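Local coordinates for YARHG domain-containing protein (Legionella pneumophila subsp. pneumophila, PDB 4G2A) that is of unknown function but may bind nutrients, and contains a YARHG domain, at residues F268-I273 and S316-A321. Sequence-based numbering, arbitrary orientation.
Sequences FLRNTI and SMINQA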
loop_
_atom_site.group_PDB
_atom_site.type_symbol
_atom_site.label_atom_id
_atom_site.label_comp_id
_atom_site.label_asym_id
_atom_site.label_seq_id
_atom_site.Cartn_x
_atom_site.Cartn_y
_atom_site.Cartn_z
ATOM N N PHE A 268 13.398 1.830 28.629
ATOM C CA PHE A 268 12.374 1.848 27.569
ATOM C C PHE A 268 12.896 1.209 26.276
ATOM O O PHE A 268 12.144 0.458 25.662
ATOM C CB PHE A 268 11.849 3.272 27.296
ATOM C CG PHE A 268 11.085 3.913 28.437
ATOM C CD1 PHE A 268 10.244 3.153 29.255
ATOM C CD2 PHE A 268 11.161 5.283 28.664
ATOM C CE1 PHE A 268 9.517 3.751 30.292
ATOM C CE2 PHE A 268 10.420 5.884 29.693
ATOM C CZ PHE A 268 9.610 5.112 30.502
ATOM N N LEU A 269 14.180 1.445 25.902
ATOM C CA LEU A 269 14.778 0.852 24.699
ATOM C C LEU A 269 14.808 -0.665 24.778
ATOM O O LEU A 269 14.453 -1.330 23.795
ATOM C CB LEU A 269 16.207 1.383 24.430
ATOM C CG LEU A 269 16.998 0.676 23.307
ATOM C CD1 LEU A 269 16.337 0.873 21.932
ATOM C CD2 LEU A 269 18.415 1.135 23.269
ATOM N N ARG A 270 15.259 -1.208 25.929
ATOM C CA ARG A 270 15.356 -2.641 26.177
ATOM C C ARG A 270 13.996 -3.316 26.091
ATOM O O ARG A 270 13.880 -4.391 25.503
ATOM C CB ARG A 270 15.962 -2.898 27.577
ATOM C CG ARG A 270 15.895 -4.364 28.041
ATOM C CD ARG A 270 16.166 -4.558 29.527
ATOM N NE ARG A 270 17.465 -4.031 29.947
ATOM C CZ ARG A 270 18.642 -4.611 29.713
ATOM N NH1 ARG A 270 18.708 -5.755 29.028
ATOM N NH2 ARG A 270 19.763 -4.046 30.144
ATOM N N ASN A 271 12.991 -2.719 26.739
ATOM C CA ASN A 271 11.670 -3.293 26.836
ATOM C C ASN A 271 10.873 -3.167 25.524
ATOM O O ASN A 271 10.037 -4.037 25.262
ATOM C CB ASN A 271 10.955 -2.719 28.036
ATOM C CG ASN A 271 11.472 -3.374 29.301
ATOM O OD1 ASN A 271 11.119 -4.510 29.613
ATOM N ND2 ASN A 271 12.403 -2.734 29.999
ATOM N N THR A 272 11.235 -2.183 24.645
ATOM C CA THR A 272 10.649 -1.966 23.313
ATOM C C THR A 272 10.979 -3.190 22.409
ATOM O O THR A 272 10.181 -3.542 21.524
ATOM C CB THR A 272 11.182 -0.638 22.757
ATOM O OG1 THR A 272 10.592 0.415 23.503
ATOM C CG2 THR A 272 10.883 -0.414 21.263
ATOM N N ILE A 273 12.144 -3.837 22.661
ATOM C CA ILE A 273 12.634 -5.008 21.925
ATOM C C ILE A 273 11.614 -6.154 22.064
ATOM O O ILE A 273 11.355 -6.855 21.086
ATOM C CB ILE A 273 14.074 -5.422 22.382
ATOM C CG1 ILE A 273 15.102 -4.313 22.053
ATOM C CG2 ILE A 273 14.517 -6.746 21.744
ATOM C CD1 ILE A 273 16.456 -4.423 22.755
ATOM N N SER A 316 22.613 -7.894 23.359
ATOM C CA SER A 316 24.014 -8.216 23.607
ATOM C C SER A 316 24.844 -6.907 23.670
ATOM O O SER A 316 25.728 -6.791 24.519
ATOM C CB SER A 316 24.544 -9.179 22.549
ATOM O OG SER A 316 25.916 -9.469 22.771
HETATM N N MSE A 317 24.521 -5.923 22.812
HETATM C CA MSE A 317 25.173 -4.605 22.778
HETATM C C MSE A 317 24.888 -3.808 24.059
HETATM O O MSE A 317 25.806 -3.216 24.632
HETATM C CB MSE A 317 24.725 -3.806 21.558
HETATM C CG MSE A 317 25.494 -4.123 20.292
HETATM SE SE MSE A 317 24.731 -3.100 18.795
HETATM C CE MSE A 317 26.257 -3.164 17.511
ATOM N N ILE A 318 23.630 -3.846 24.540
ATOM C CA ILE A 318 23.217 -3.179 25.776
ATOM C C ILE A 318 24.011 -3.778 26.952
ATOM O O ILE A 318 24.552 -3.026 27.768
ATOM C CB ILE A 318 21.667 -3.236 25.973
ATOM C CG1 ILE A 318 20.950 -2.435 24.880
ATOM C CG2 ILE A 318 21.237 -2.765 27.380
ATOM C CD1 ILE A 318 19.471 -2.851 24.652
ATOM N N ASN A 319 24.173 -5.108 26.971
ATOM C CA ASN A 319 24.929 -5.802 28.012
ATOM C C ASN A 319 26.398 -5.356 28.057
ATOM O O ASN A 319 26.966 -5.238 29.144
ATOM C CB ASN A 319 24.838 -7.327 27.845
ATOM C CG ASN A 319 25.461 -8.086 28.989
ATOM O OD1 ASN A 319 25.258 -7.779 30.169
ATOM N ND2 ASN A 319 26.259 -9.071 28.667
ATOM N N GLN A 320 26.988 -5.094 26.893
ATOM C CA GLN A 320 28.378 -4.659 26.729
ATOM C C GLN A 320 28.552 -3.161 26.933
ATOM O O GLN A 320 29.635 -2.736 27.350
ATOM C CB GLN A 320 28.897 -5.015 25.317
ATOM C CG GLN A 320 28.941 -6.505 25.012
ATOM C CD GLN A 320 29.293 -6.749 23.579
ATOM O OE1 GLN A 320 30.369 -6.376 23.100
ATOM N NE2 GLN A 320 28.388 -7.383 22.862
ATOM N N ALA A 321 27.537 -2.348 26.570
ATOM C CA ALA A 321 27.630 -0.885 26.695
ATOM C C ALA A 321 27.783 -0.429 28.146
ATOM O O ALA A 321 28.586 0.468 28.423
ATOM C CB ALA A 321 26.415 -0.226 26.088
#
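Ile-318 packs against Leu-269, Arg-270 and Ile-273 in a small, mainly apolar contact between two nearly antiparallel helices of the C-terminal YARHG region, with the arginine at its border. Helix 263-275 supplies the three partners, and helix 309-321, the last of the chain, supplies the isoleucine. The segment axes stay 11.5 Å apart and run at 159° to each other, and the contact is made by side-chain ends. No hydrogen bond crosses it.

Ile-318 and Ile-273 meet tip to tip, with their CD1 methyls 3.9 Å apart. In Ile-318, chi1 of -65° puts CG1 anti to the carbonyl carbon, and a near-extended chi2 (158°) carries CD1 on to the Ile-273 and Leu-269 methyls. The same CD1 lies 4.3 Å from Leu-269 CD2, a looser touch. The second branch of Ile-318 meets the arginine: its CG2 comes within 3.4 Å of Arg-270 NH2, obliquely to the guanidinium plane. The arginine chain bends at chi3, and its guanidinium lies near CG2 of Ile-318. Leu-269, Ile-273 and Ile-318 are buried, while Arg-270 is partly exposed.

Leu-269 also touches Val-244 and Trp-248 of helix 236-250 and Leu-258 of helix 254-259. Ile-273 also reaches Ile-245 and Leu-307. The contact thus belongs to the shared apolar core of a compact bundle of short helices, the helical C-terminal part of this protein, which follows its strand-rich part.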